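Local coordinates for pumilio domain-containing protein 7 (Caenorhabditis elegans, PDB 3V71) that binds a consensus sequence in mRNA 3'-UTRs, modulates mRNA expression and stability, and acts redundantly with related proteins in oocyte formation and early embryonic divisions, at residues A[150-164]-A[184-196]. Numbering follows the deposited sequence.
Sequences QRVVKQLPVDMWTFF and CRLVQQVIDRLAE. With nucleotides of chain B.
In the curved stack of Pumilio repeats, helices of predicted repeats 4 and 5, which in the PUF fold line the RNA-facing side, pack side by side, Val153 of helix 146-153 lying against Val190 of helix 183-194. Branched, compact valines suit this close seam: their CG2 methyls meet at 3.9 Å, and the side chains cross at about a right angle. Leu186 splits its fork, sending CD1 to the backbone of Gln150 and CD2 to the ring edge of Phe164, 3.5 Å from CZ. Toward the RNA the seam turns polar. The extended side chain of Gln150 suits this place because its amide OE1 can accept two weak hydrogen bonds, from Gln189 NE2 and Arg185 NE. Arg185, stretched from CG to NE, lays one guanidinium face over C1' of C9 of chain B. At the far end the long stem of Arg193 packs CG on the edge of Trp161, 3.7 Å from CZ2, while its charged end reaches the turn at Gln155 and pairs NH1 with Glu196, just beyond its own helix. Trp161 combines an apolar edge with one N-H: NE1 gives a nearly straight 2.7 Å bond to Leu156 O, the donor standing above the carbonyl plane.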
loop_
_atom_site.group_PDB
_atom_site.type_symbol
_atom_site.label_atom_id
_atom_site.label_comp_id
_atom_site.label_asym_id
_atom_site.label_seq_id
_atom_site.Cartn_x
_atom_site.Cartn_y
_atom_site.Cartn_z
ATOM N N GLN A 150 -0.136 1.101 9.533
ATOM C CA GLN A 150 -0.511 -0.065 8.739
ATOM C C GLN A 150 -1.414 -0.995 9.551
ATOM O O GLN A 150 -2.506 -1.338 9.111
ATOM C CB GLN A 150 0.726 -0.830 8.249
ATOM C CG GLN A 150 1.398 -0.235 7.005
ATOM C CD GLN A 150 2.604 -1.045 6.542
ATOM O OE1 GLN A 150 2.467 -2.104 5.917
ATOM N NE2 GLN A 150 3.795 -0.550 6.853
ATOM N N ARG A 151 -0.956 -1.375 10.743
ATOM C CA ARG A 151 -1.686 -2.292 11.621
ATOM C C ARG A 151 -3.041 -1.750 12.072
ATOM O O ARG A 151 -4.048 -2.467 12.055
ATOM C CB ARG A 151 -0.843 -2.629 12.849
ATOM C CG ARG A 151 -1.515 -3.595 13.798
ATOM C CD ARG A 151 -1.633 -4.962 13.170
ATOM N NE ARG A 151 -0.314 -5.519 12.922
ATOM C CZ ARG A 151 -0.077 -6.801 12.669
ATOM N NH1 ARG A 151 -1.084 -7.664 12.629
ATOM N NH2 ARG A 151 1.168 -7.217 12.460
ATOM N N VAL A 152 -3.063 -0.491 12.493
ATOM C CA VAL A 152 -4.305 0.138 12.917
ATOM C C VAL A 152 -5.357 0.063 11.814
ATOM O O VAL A 152 -6.457 -0.445 12.017
ATOM C CB VAL A 152 -4.084 1.606 13.278
ATOM C CG1 VAL A 152 -5.430 2.354 13.351
ATOM C CG2 VAL A 152 -3.296 1.718 14.570
ATOM N N VAL A 153 -4.998 0.589 10.648
ATOM C CA VAL A 153 -5.836 0.541 9.464
ATOM C C VAL A 153 -6.201 -0.887 9.097
ATOM O O VAL A 153 -7.376 -1.235 9.015
ATOM C CB VAL A 153 -5.106 1.179 8.259
ATOM C CG1 VAL A 153 -5.725 0.733 6.948
ATOM C CG2 VAL A 153 -5.100 2.697 8.377
ATOM N N LYS A 154 -5.185 -1.715 8.886
ATOM C CA LYS A 154 -5.378 -3.022 8.264
ATOM C C LYS A 154 -6.103 -4.052 9.136
ATOM O O LYS A 154 -6.209 -5.214 8.750
ATOM C CB LYS A 154 -4.044 -3.580 7.718
ATOM C CG LYS A 154 -3.073 -4.142 8.780
ATOM C CD LYS A 154 -1.597 -4.146 8.291
ATOM C CE LYS A 154 -0.629 -4.757 9.329
ATOM N NZ LYS A 154 0.813 -4.361 9.126
ATOM N N GLN A 155 -6.614 -3.643 10.294
ATOM C CA GLN A 155 -7.360 -4.596 11.115
ATOM C C GLN A 155 -8.095 -4.028 12.327
ATOM O O GLN A 155 -8.426 -4.760 13.253
ATOM C CB GLN A 155 -6.468 -5.759 11.548
ATOM C CG GLN A 155 -5.532 -5.437 12.683
ATOM C CD GLN A 155 -5.132 -6.684 13.450
ATOM O OE1 GLN A 155 -4.053 -7.242 13.233
ATOM N NE2 GLN A 155 -6.007 -7.135 14.349
ATOM N N LEU A 156 -8.360 -2.729 12.316
ATOM C CA LEU A 156 -9.257 -2.129 13.296
ATOM C C LEU A 156 -10.434 -1.441 12.604
ATOM O O LEU A 156 -10.304 -0.950 11.478
ATOM C CB LEU A 156 -8.507 -1.136 14.189
ATOM C CG LEU A 156 -7.805 -1.716 15.421
ATOM C CD1 LEU A 156 -7.165 -0.620 16.261
ATOM C CD2 LEU A 156 -8.792 -2.515 16.257
ATOM N N PRO A 157 -11.594 -1.410 13.273
ATOM C CA PRO A 157 -12.788 -0.735 12.747
ATOM C C PRO A 157 -12.535 0.736 12.411
ATOM O O PRO A 157 -11.901 1.462 13.176
ATOM C CB PRO A 157 -13.804 -0.869 13.891
ATOM C CG PRO A 157 -12.996 -1.229 15.102
ATOM C CD PRO A 157 -11.849 -2.035 14.579
ATOM N N VAL A 158 -13.062 1.164 11.270
ATOM C CA VAL A 158 -12.735 2.463 10.695
ATOM C C VAL A 158 -13.168 3.691 11.512
ATOM O O VAL A 158 -12.790 4.819 11.188
ATOM C CB VAL A 158 -13.280 2.574 9.255
ATOM C CG1 VAL A 158 -12.646 3.763 8.529
ATOM C CG2 VAL A 158 -13.009 1.278 8.492
ATOM N N ASP A 159 -13.953 3.486 12.562
ATOM C CA ASP A 159 -14.329 4.605 13.428
ATOM C C ASP A 159 -13.193 4.889 14.402
ATOM O O ASP A 159 -13.050 6.005 14.916
ATOM C CB ASP A 159 -15.623 4.308 14.183
ATOM C CG ASP A 159 -15.909 2.825 14.274
ATOM O OD1 ASP A 159 -15.044 2.033 13.842
ATOM O OD2 ASP A 159 -16.991 2.450 14.777
ATOM N N MET A 160 -12.384 3.858 14.637
ATOM C CA MET A 160 -11.174 3.987 15.438
ATOM C C MET A 160 -10.213 4.974 14.787
ATOM O O MET A 160 -9.622 5.818 15.461
ATOM C CB MET A 160 -10.483 2.632 15.568
ATOM C CG MET A 160 -11.292 1.564 16.290
ATOM S SD MET A 160 -11.257 1.708 18.090
ATOM C CE MET A 160 -11.391 -0.019 18.542
ATOM N N TRP A 161 -10.063 4.873 13.470
ATOM C CA TRP A 161 -9.064 5.670 12.781
ATOM C C TRP A 161 -9.594 6.646 11.747
ATOM O O TRP A 161 -8.909 6.975 10.777
ATOM C CB TRP A 161 -8.032 4.767 12.142
ATOM C CG TRP A 161 -8.574 3.567 11.462
ATOM C CD1 TRP A 161 -8.949 2.397 12.046
ATOM C CD2 TRP A 161 -8.739 3.387 10.056
ATOM N NE1 TRP A 161 -9.356 1.499 11.091
ATOM C CE2 TRP A 161 -9.235 2.083 9.857
ATOM C CE3 TRP A 161 -8.524 4.204 8.942
ATOM C CZ2 TRP A 161 -9.522 1.576 8.592
ATOM C CZ3 TRP A 161 -8.810 3.700 7.686
ATOM C CH2 TRP A 161 -9.303 2.399 7.521
ATOM N N THR A 162 -10.807 7.123 11.961
ATOM C CA THR A 162 -11.356 8.159 11.112
ATOM C C THR A 162 -10.488 9.409 11.237
ATOM O O THR A 162 -10.310 10.151 10.273
ATOM C CB THR A 162 -12.801 8.466 11.517
ATOM O OG1 THR A 162 -13.556 7.247 11.513
ATOM C CG2 THR A 162 -13.434 9.464 10.560
ATOM N N PHE A 163 -9.933 9.625 12.428
ATOM C CA PHE A 163 -9.072 10.780 12.681
ATOM C C PHE A 163 -7.934 10.825 11.669
ATOM O O PHE A 163 -7.424 11.901 11.330
ATOM C CB PHE A 163 -8.484 10.726 14.095
ATOM C CG PHE A 163 -7.326 9.788 14.224
ATOM C CD1 PHE A 163 -6.040 10.206 13.917
ATOM C CD2 PHE A 163 -7.520 8.476 14.632
ATOM C CE1 PHE A 163 -4.965 9.334 14.022
ATOM C CE2 PHE A 163 -6.451 7.603 14.739
ATOM C CZ PHE A 163 -5.172 8.031 14.433
ATOM N N PHE A 164 -7.540 9.645 11.198
ATOM C CA PHE A 164 -6.435 9.522 10.264
ATOM C C PHE A 164 -6.842 9.884 8.838
ATOM O O PHE A 164 -6.091 10.539 8.104
ATOM C CB PHE A 164 -5.863 8.114 10.296
ATOM C CG PHE A 164 -4.680 7.939 9.404
ATOM C CD1 PHE A 164 -3.623 8.833 9.462
ATOM C CD2 PHE A 164 -4.624 6.894 8.497
ATOM C CE1 PHE A 164 -2.536 8.689 8.635
ATOM C CE2 PHE A 164 -3.536 6.744 7.667
ATOM C CZ PHE A 164 -2.489 7.643 7.737
ATOM N N CYS A 184 3.418 5.165 0.581
ATOM C CA CYS A 184 2.648 4.732 -0.572
ATOM C C CYS A 184 1.803 3.491 -0.266
ATOM O O CYS A 184 0.583 3.506 -0.424
ATOM C CB CYS A 184 3.584 4.450 -1.740
ATOM S SG CYS A 184 2.733 4.013 -3.260
ATOM N N ARG A 185 2.451 2.416 0.173
ATOM C CA ARG A 185 1.742 1.177 0.501
ATOM C C ARG A 185 0.624 1.391 1.525
ATOM O O ARG A 185 -0.385 0.690 1.507
ATOM C CB ARG A 185 2.719 0.106 0.989
ATOM C CG ARG A 185 2.049 -1.179 1.466
ATOM C CD ARG A 185 3.072 -2.231 1.886
ATOM N NE ARG A 185 2.466 -3.325 2.639
ATOM C CZ ARG A 185 2.143 -4.510 2.127
ATOM N NH1 ARG A 185 2.369 -4.767 0.844
ATOM N NH2 ARG A 185 1.596 -5.443 2.906
ATOM N N LEU A 186 0.801 2.360 2.414
ATOM C CA LEU A 186 -0.239 2.692 3.378
ATOM C C LEU A 186 -1.511 3.170 2.683
ATOM O O LEU A 186 -2.614 2.705 2.994
ATOM C CB LEU A 186 0.247 3.769 4.348
ATOM C CG LEU A 186 -0.800 4.226 5.371
ATOM C CD1 LEU A 186 -1.174 3.091 6.341
ATOM C CD2 LEU A 186 -0.310 5.451 6.126
ATOM N N VAL A 187 -1.343 4.106 1.748
ATOM C CA VAL A 187 -2.454 4.676 0.995
ATOM C C VAL A 187 -3.223 3.592 0.255
ATOM O O VAL A 187 -4.455 3.586 0.252
ATOM C CB VAL A 187 -1.973 5.703 -0.034
ATOM C CG1 VAL A 187 -3.163 6.432 -0.611
ATOM C CG2 VAL A 187 -1.012 6.687 0.600
ATOM N N GLN A 188 -2.492 2.682 -0.376
ATOM C CA GLN A 188 -3.106 1.535 -1.027
ATOM C C GLN A 188 -3.964 0.742 -0.051
ATOM O O GLN A 188 -5.115 0.414 -0.343
ATOM C CB GLN A 188 -2.034 0.626 -1.625
ATOM C CG GLN A 188 -1.110 1.334 -2.607
ATOM C CD GLN A 188 -0.095 0.399 -3.231
ATOM O OE1 GLN A 188 1.101 0.715 -3.312
ATOM N NE2 GLN A 188 -0.565 -0.762 -3.681
ATOM N N GLN A 189 -3.394 0.445 1.114
ATOM C CA GLN A 189 -4.060 -0.363 2.128
ATOM C C GLN A 189 -5.278 0.324 2.706
ATOM O O GLN A 189 -6.291 -0.327 2.947
ATOM C CB GLN A 189 -3.097 -0.708 3.257
ATOM C CG GLN A 189 -2.007 -1.688 2.875
ATOM C CD GLN A 189 -0.915 -1.756 3.922
ATOM O OE1 GLN A 189 -0.755 -0.839 4.732
ATOM N NE2 GLN A 189 -0.160 -2.847 3.916
ATOM N N VAL A 190 -5.174 1.627 2.953
ATOM C CA VAL A 190 -6.318 2.390 3.451
ATOM C C VAL A 190 -7.498 2.293 2.494
ATOM O O VAL A 190 -8.643 2.083 2.910
ATOM C CB VAL A 190 -5.989 3.875 3.615
ATOM C CG1 VAL A 190 -7.272 4.674 3.832
ATOM C CG2 VAL A 190 -5.030 4.078 4.760
ATOM N N ILE A 191 -7.202 2.469 1.209
ATOM C CA ILE A 191 -8.187 2.346 0.154
ATOM C C ILE A 191 -8.773 0.948 0.135
ATOM O O ILE A 191 -9.982 0.770 0.235
ATOM C CB ILE A 191 -7.555 2.645 -1.206
ATOM C CG1 ILE A 191 -7.300 4.143 -1.342
ATOM C CG2 ILE A 191 -8.439 2.145 -2.339
ATOM C CD1 ILE A 191 -6.595 4.508 -2.611
ATOM N N ASP A 192 -7.908 -0.046 0.002
ATOM C CA ASP A 192 -8.343 -1.431 0.037
ATOM C C ASP A 192 -9.366 -1.647 1.159
ATOM O O ASP A 192 -10.341 -2.383 1.005
ATOM C CB ASP A 192 -7.135 -2.337 0.250
ATOM C CG ASP A 192 -7.380 -3.749 -0.222
ATOM O OD1 ASP A 192 -8.531 -4.218 -0.095
ATOM O OD2 ASP A 192 -6.428 -4.383 -0.734
ATOM N N ARG A 193 -9.133 -0.970 2.278
ATOM C CA ARG A 193 -9.877 -1.165 3.512
ATOM C C ARG A 193 -11.240 -0.479 3.460
ATOM O O ARG A 193 -12.246 -1.041 3.899
ATOM C CB ARG A 193 -9.044 -0.616 4.680
ATOM C CG ARG A 193 -9.409 -1.109 6.076
ATOM C CD ARG A 193 -9.115 -2.596 6.257
ATOM N NE ARG A 193 -9.236 -3.024 7.654
ATOM C CZ ARG A 193 -10.361 -2.982 8.366
ATOM N NH1 ARG A 193 -11.482 -2.518 7.826
ATOM N NH2 ARG A 193 -10.364 -3.397 9.626
ATOM N N LEU A 194 -11.269 0.737 2.922
ATOM C CA LEU A 194 -12.504 1.515 2.838
ATOM C C LEU A 194 -13.481 0.989 1.787
ATOM O O LEU A 194 -14.692 1.162 1.913
ATOM C CB LEU A 194 -12.185 2.974 2.527
ATOM C CG LEU A 194 -11.505 3.760 3.639
ATOM C CD1 LEU A 194 -11.152 5.155 3.144
ATOM C CD2 LEU A 194 -12.395 3.809 4.884
ATOM N N ALA A 195 -12.945 0.357 0.749
ATOM C CA ALA A 195 -13.739 -0.083 -0.388
ATOM C C ALA A 195 -14.034 -1.578 -0.346
ATOM O O ALA A 195 -14.479 -2.161 -1.333
ATOM C CB ALA A 195 -13.020 0.271 -1.677
ATOM N N GLU A 196 -13.781 -2.202 0.798
ATOM C CA GLU A 196 -13.899 -3.651 0.909
ATOM C C GLU A 196 -15.290 -4.038 1.352
ATOM O O GLU A 196 -16.091 -3.179 1.707
ATOM C CB GLU A 196 -12.891 -4.193 1.921
ATOM C CG GLU A 196 -13.196 -3.772 3.347
ATOM C CD GLU A 196 -12.382 -4.540 4.370
ATOM O OE1 GLU A 196 -12.460 -4.187 5.567
ATOM O OE2 GLU A 196 -11.672 -5.496 3.978
ATOM P P C B 9 9.520 -1.782 3.109
ATOM O OP1 C B 9 9.728 -1.241 4.482
ATOM O OP2 C B 9 10.700 -2.294 2.346
ATOM O "O5'" C B 9 8.385 -2.883 3.140
ATOM C "C5'" C B 9 7.759 -3.233 4.360
ATOM C "C4'" C B 9 6.639 -4.209 4.136
ATOM O "O4'" C B 9 6.101 -4.028 2.793
ATOM C "C3'" C B 9 7.021 -5.683 4.174
ATOM O "O3'" C B 9 7.184 -6.204 5.498
ATOM C "C2'" C B 9 5.884 -6.313 3.374
ATOM O "O2'" C B 9 4.684 -6.328 4.136
ATOM C "C1'" C B 9 5.719 -5.279 2.258
ATOM N N1 C B 9 6.588 -5.585 1.093
ATOM C C2 C B 9 6.081 -6.314 0.002
ATOM O O2 C B 9 4.894 -6.685 0.001
ATOM N N3 C B 9 6.901 -6.602 -1.038
ATOM C C4 C B 9 8.176 -6.200 -1.022
ATOM N N4 C B 9 8.952 -6.507 -2.068
ATOM C C5 C B 9 8.717 -5.459 0.067
ATOM C C6 C B 9 7.898 -5.184 1.089
ATOM P P U B 8 11.691 -1.476 -2.070
ATOM O OP1 U B 8 13.039 -1.266 -1.498
ATOM O OP2 U B 8 11.394 -2.762 -2.757
ATOM O "O5'" U B 8 10.578 -1.185 -0.971
ATOM C "C5'" U B 8 10.256 0.145 -0.588
ATOM C "C4'" U B 8 8.843 0.237 -0.071
ATOM O "O4'" U B 8 7.910 0.108 -1.174
ATOM C "C3'" U B 8 8.419 -0.851 0.903
ATOM O "O3'" U B 8 8.856 -0.604 2.234
ATOM C "C2'" U B 8 6.899 -0.869 0.745
ATOM O "O2'" U B 8 6.302 0.190 1.481
ATOM C "C1'" U B 8 6.742 -0.560 -0.744
ATOM N N1 U B 8 6.566 -1.782 -1.560
ATOM C C2 U B 8 5.289 -2.312 -1.634
ATOM O O2 U B 8 4.335 -1.827 -1.051
ATOM N N3 U B 8 5.168 -3.438 -2.413
ATOM C C4 U B 8 6.178 -4.066 -3.119
ATOM O O4 U B 8 5.907 -5.072 -3.776
ATOM C C5 U B 8 7.470 -3.454 -3.002
ATOM C C6 U B 8 7.615 -2.355 -2.248
#